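Local coordinates for protein citryl-spermidine/3,4-dihydroxybenzoyl-citryl-spermidine:spermidine ligase (Bacillus anthracis, PDB 3TO3) that catalyses the ATP-dependent condensation of spermidine with citryl-spermidine intermediates in the biosynthesis of the siderophore petrobactin, at residues F121-D132 with P165-Y175. Sequence-based numbering, arbitrary orientation.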
loop_
_atom_site.group_PDB
_atom_site.type_symbol
_atom_site.label_atom_id
_atom_site.label_comp_id
_atom_site.label_asym_id
_atom_site.label_seq_id
_atom_site.Cartn_x
_atom_site.Cartn_y
_atom_site.Cartn_z
ATOM N N PHE B 121 8.530 8.970 -4.485
ATOM C CA PHE B 121 9.873 9.264 -4.019
ATOM C C PHE B 121 9.832 10.059 -2.714
ATOM O O PHE B 121 10.554 9.735 -1.767
ATOM C CB PHE B 121 10.640 10.015 -5.107
ATOM C CG PHE B 121 12.096 10.224 -4.805
ATOM C CD1 PHE B 121 12.878 9.186 -4.315
ATOM C CD2 PHE B 121 12.690 11.443 -5.050
ATOM C CE1 PHE B 121 14.235 9.369 -4.054
ATOM C CE2 PHE B 121 14.039 11.644 -4.789
ATOM C CZ PHE B 121 14.818 10.592 -4.304
ATOM N N ILE B 122 8.982 11.084 -2.662
ATOM C CA ILE B 122 8.826 11.894 -1.444
ATOM C C ILE B 122 8.404 11.000 -0.285
ATOM O O ILE B 122 8.950 11.120 0.824
ATOM C CB ILE B 122 7.757 12.973 -1.611
ATOM C CG1 ILE B 122 8.353 14.226 -2.246
ATOM C CG2 ILE B 122 7.155 13.340 -0.264
ATOM C CD1 ILE B 122 7.297 15.078 -2.991
ATOM N N HIS B 123 7.460 10.086 -0.560
ATOM C CA HIS B 123 6.948 9.144 0.440
ATOM C C HIS B 123 8.064 8.245 0.961
ATOM O O HIS B 123 8.146 7.991 2.147
ATOM C CB HIS B 123 5.834 8.267 -0.138
ATOM C CG HIS B 123 5.238 7.314 0.853
ATOM N ND1 HIS B 123 4.749 7.720 2.074
ATOM C CD2 HIS B 123 5.028 5.980 0.792
ATOM C CE1 HIS B 123 4.259 6.677 2.720
ATOM N NE2 HIS B 123 4.417 5.608 1.965
ATOM N N GLU B 124 8.927 7.785 0.068
ATOM C CA GLU B 124 10.025 6.924 0.464
ATOM C C GLU B 124 11.054 7.643 1.286
ATOM O O GLU B 124 11.660 7.041 2.195
ATOM C CB GLU B 124 10.709 6.318 -0.772
ATOM C CG GLU B 124 9.904 5.211 -1.338
ATOM C CD GLU B 124 10.409 4.785 -2.692
ATOM O OE1 GLU B 124 11.661 4.668 -2.822
ATOM O OE2 GLU B 124 9.555 4.580 -3.607
ATOM N N LEU B 125 11.278 8.914 0.939
ATOM C CA LEU B 125 12.213 9.741 1.690
ATOM C C LEU B 125 11.704 9.962 3.122
ATOM O O LEU B 125 12.483 9.900 4.066
ATOM C CB LEU B 125 12.473 11.089 0.989
ATOM C CG LEU B 125 13.327 10.888 -0.270
ATOM C CD1 LEU B 125 13.475 12.171 -1.054
ATOM C CD2 LEU B 125 14.694 10.384 0.103
ATOM N N GLU B 126 10.406 10.236 3.261
ATOM C CA GLU B 126 9.791 10.435 4.560
ATOM C C GLU B 126 9.790 9.143 5.367
ATOM O O GLU B 126 9.975 9.158 6.576
ATOM C CB GLU B 126 8.341 10.946 4.401
ATOM C CG GLU B 126 8.289 12.384 3.954
ATOM C CD GLU B 126 6.866 12.869 3.647
ATOM O OE1 GLU B 126 5.945 12.029 3.495
ATOM O OE2 GLU B 126 6.675 14.099 3.555
ATOM N N GLN B 127 9.559 8.020 4.706
ATOM C CA GLN B 127 9.562 6.757 5.417
ATOM C C GLN B 127 10.974 6.412 5.861
ATOM O O GLN B 127 11.152 5.810 6.905
ATOM C CB GLN B 127 8.951 5.640 4.577
ATOM C CG GLN B 127 7.447 5.744 4.499
ATOM C CD GLN B 127 6.812 5.911 5.856
ATOM O OE1 GLN B 127 6.960 5.068 6.750
ATOM N NE2 GLN B 127 6.106 7.000 6.026
ATOM N N THR B 128 11.970 6.826 5.074
ATOM C CA THR B 128 13.370 6.581 5.409
ATOM C C THR B 128 13.722 7.342 6.674
ATOM O O THR B 128 14.203 6.764 7.646
ATOM C CB THR B 128 14.335 6.948 4.235
ATOM O OG1 THR B 128 14.212 5.943 3.230
ATOM C CG2 THR B 128 15.795 6.980 4.693
ATOM N N ILE B 129 13.454 8.638 6.658
ATOM C CA ILE B 129 13.617 9.471 7.831
ATOM C C ILE B 129 12.914 8.852 9.031
ATOM O O ILE B 129 13.466 8.782 10.131
ATOM C CB ILE B 129 13.061 10.886 7.549
ATOM C CG1 ILE B 129 13.970 11.598 6.553
ATOM C CG2 ILE B 129 12.963 11.722 8.806
ATOM C CD1 ILE B 129 13.453 12.877 6.161
ATOM N N PHE B 130 11.688 8.393 8.823
ATOM C CA PHE B 130 10.935 7.826 9.931
ATOM C C PHE B 130 11.566 6.543 10.486
ATOM O O PHE B 130 11.797 6.433 11.685
ATOM C CB PHE B 130 9.493 7.573 9.497
ATOM C CG PHE B 130 8.654 6.847 10.522
ATOM C CD1 PHE B 130 8.216 7.488 11.681
ATOM C CD2 PHE B 130 8.259 5.551 10.296
ATOM C CE1 PHE B 130 7.412 6.832 12.615
ATOM C CE2 PHE B 130 7.438 4.872 11.224
ATOM C CZ PHE B 130 7.026 5.515 12.392
ATOM N N LYS B 131 11.833 5.572 9.619
ATOM C CA LYS B 131 12.449 4.348 10.076
ATOM C C LYS B 131 13.873 4.531 10.613
ATOM O O LYS B 131 14.256 3.820 11.546
ATOM C CB LYS B 131 12.421 3.258 9.011
ATOM C CG LYS B 131 11.110 2.476 9.033
ATOM C CD LYS B 131 10.114 3.008 8.000
ATOM C CE LYS B 131 8.900 2.077 7.880
ATOM N NZ LYS B 131 8.005 2.396 6.737
ATOM N N ASP B 132 14.665 5.455 10.051
ATOM C CA ASP B 132 16.023 5.539 10.521
ATOM C C ASP B 132 16.120 6.288 11.854
ATOM O O ASP B 132 16.970 5.964 12.690
ATOM C CB ASP B 132 17.010 6.078 9.501
ATOM C CG ASP B 132 18.469 5.870 9.957
ATOM O OD1 ASP B 132 18.810 4.766 10.467
ATOM O OD2 ASP B 132 19.280 6.805 9.822
ATOM N N PRO B 165 19.379 8.392 -1.298
ATOM C CA PRO B 165 18.761 9.235 -0.267
ATOM C C PRO B 165 17.625 8.543 0.504
ATOM O O PRO B 165 17.479 8.822 1.704
ATOM C CB PRO B 165 18.318 10.486 -1.033
ATOM C CG PRO B 165 18.414 10.114 -2.496
ATOM C CD PRO B 165 19.454 9.070 -2.604
ATOM N N SER B 166 16.847 7.646 -0.094
ATOM C CA SER B 166 16.049 6.863 0.833
ATOM C C SER B 166 16.609 5.428 0.975
ATOM O O SER B 166 16.253 4.518 0.209
ATOM C CB SER B 166 14.604 6.824 0.324
ATOM O OG SER B 166 14.570 6.289 -0.977
ATOM N N TYR B 167 17.368 5.224 2.049
ATOM C CA TYR B 167 18.068 3.972 2.318
ATOM C C TYR B 167 17.347 3.031 3.279
ATOM O O TYR B 167 17.792 1.913 3.518
ATOM C CB TYR B 167 19.456 4.325 2.905
ATOM C CG TYR B 167 19.445 5.388 4.020
ATOM C CD1 TYR B 167 19.178 5.038 5.341
ATOM C CD2 TYR B 167 19.658 6.733 3.744
ATOM C CE1 TYR B 167 19.156 5.987 6.363
ATOM C CE2 TYR B 167 19.640 7.698 4.764
ATOM C CZ TYR B 167 19.390 7.307 6.074
ATOM O OH TYR B 167 19.353 8.226 7.095
ATOM N N LYS B 168 16.364 3.592 3.964
ATOM C CA LYS B 168 15.391 2.958 4.866
ATOM C C LYS B 168 13.879 2.792 4.568
ATOM O O LYS B 168 13.108 2.634 5.516
ATOM C CB LYS B 168 15.689 3.270 6.336
ATOM C CG LYS B 168 15.856 2.001 7.168
ATOM C CD LYS B 168 16.522 2.324 8.497
ATOM C CE LYS B 168 17.992 1.944 8.467
ATOM N NZ LYS B 168 18.641 2.239 9.754
ATOM N N ALA B 169 13.419 3.071 3.360
ATOM C CA ALA B 169 11.978 3.275 3.145
ATOM C C ALA B 169 11.082 2.219 3.780
ATOM O O ALA B 169 10.131 2.561 4.515
ATOM C CB ALA B 169 11.670 3.392 1.672
ATOM N N ARG B 170 11.389 0.959 3.503
ATOM C CA ARG B 170 10.587 -0.168 3.981
ATOM C C ARG B 170 9.083 0.029 3.793
ATOM O O ARG B 170 8.321 -0.131 4.754
ATOM C CB ARG B 170 10.869 -0.451 5.457
ATOM C CG ARG B 170 12.151 -1.207 5.712
ATOM C CD ARG B 170 12.589 -1.121 7.172
ATOM N NE ARG B 170 14.015 -1.375 7.283
ATOM C CZ ARG B 170 14.692 -1.467 8.425
ATOM N NH1 ARG B 170 14.078 -1.311 9.591
ATOM N NH2 ARG B 170 16.002 -1.689 8.389
ATOM N N ILE B 171 8.648 0.394 2.586
ATOM C CA ILE B 171 7.205 0.568 2.314
ATOM C C ILE B 171 6.448 -0.775 2.505
ATOM O O ILE B 171 6.779 -1.816 1.903
ATOM C CB ILE B 171 6.951 1.148 0.895
ATOM C CG1 ILE B 171 7.972 2.256 0.566
ATOM C CG2 ILE B 171 5.459 1.633 0.708
ATOM C CD1 ILE B 171 7.909 3.479 1.434
ATOM N N GLY B 172 5.408 -0.731 3.327
ATOM C CA GLY B 172 4.752 -1.924 3.850
ATOM C C GLY B 172 4.944 -2.213 5.338
ATOM O O GLY B 172 4.081 -2.890 5.907
ATOM N N PHE B 173 5.981 -1.657 5.991
ATOM C CA PHE B 173 6.119 -1.752 7.464
ATOM C C PHE B 173 5.617 -0.479 8.120
ATOM O O PHE B 173 6.110 0.622 7.815
ATOM C CB PHE B 173 7.587 -1.936 7.934
ATOM C CG PHE B 173 8.160 -3.335 7.742
ATOM C CD1 PHE B 173 7.402 -4.370 7.228
ATOM C CD2 PHE B 173 9.489 -3.601 8.078
ATOM C CE1 PHE B 173 7.958 -5.681 7.059
ATOM C CE2 PHE B 173 10.041 -4.878 7.910
ATOM C CZ PHE B 173 9.272 -5.921 7.394
ATOM N N GLN B 174 4.662 -0.605 9.042
ATOM C CA GLN B 174 4.415 0.507 9.966
ATOM C C GLN B 174 5.329 0.295 11.187
ATOM O O GLN B 174 6.143 -0.645 11.195
ATOM C CB GLN B 174 2.934 0.629 10.316
ATOM C CG GLN B 174 2.107 1.140 9.128
ATOM C CD GLN B 174 2.679 2.439 8.523
ATOM O OE1 GLN B 174 2.888 2.528 7.306
ATOM N NE2 GLN B 174 2.930 3.452 9.379
ATOM N N TYR B 175 5.242 1.152 12.202
ATOM C CA TYR B 175 6.260 1.095 13.252
ATOM C C TYR B 175 6.384 -0.266 13.970
ATOM O O TYR B 175 7.493 -0.692 14.300
ATOM C CB TYR B 175 6.125 2.242 14.244
ATOM C CG TYR B 175 5.132 2.047 15.381
ATOM C CD1 TYR B 175 5.512 1.437 16.576
ATOM C CD2 TYR B 175 3.839 2.540 15.290
ATOM C CE1 TYR B 175 4.607 1.292 17.636
ATOM C CE2 TYR B 175 2.935 2.401 16.333
ATOM C CZ TYR B 175 3.312 1.775 17.501
ATOM O OH TYR B 175 2.398 1.651 18.535
#
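The K131 side chain reaches from the helix toward 165-175 and ends among that segment's backbone carbonyls. Its CB rests on K168 O at 3.6 Å; a bend at chi2 (96°) then brings CD against A169 O, and CE passes within 3.1 Å of F173 O. The ammonium group finishes the run: K131 NZ donates to F173 O at 2.8 Å and to A169 O, both in the carbonyl plane. It approaches R170 O from above the plane, on the face opposite F173 N, whose bond to that oxygen closes the type II turn R170-F173. Q127 OE1, one helical turn back, also accepts, so four oxygens of the two segments share three N-H groups and tie the turn to the helix.

The next residue, D132, divides its carboxylate: OD1 makes a 2.6 Å salt bridge to K168 NZ on the anti side but 34° out of plane, while Y167 OH meets OD2 from above the plane at 3.1 Å. T128 sets CG2 over the centre of the Y167 ring, 3.7 Å from its centroid, a CH-pi contact covering one face; T128 OG1 bonds back to E124 O.

E184 pairs with both K168 and R170, and N178 also bonds R170. Helix 115-138 backs the loop leading into helix 175-181, with helices 6-15 and 18-37 packed alongside and I171 backbone-bonded to L305 of strand 297-306, while the Y167 side chain is about 5 Å from the bound ATP.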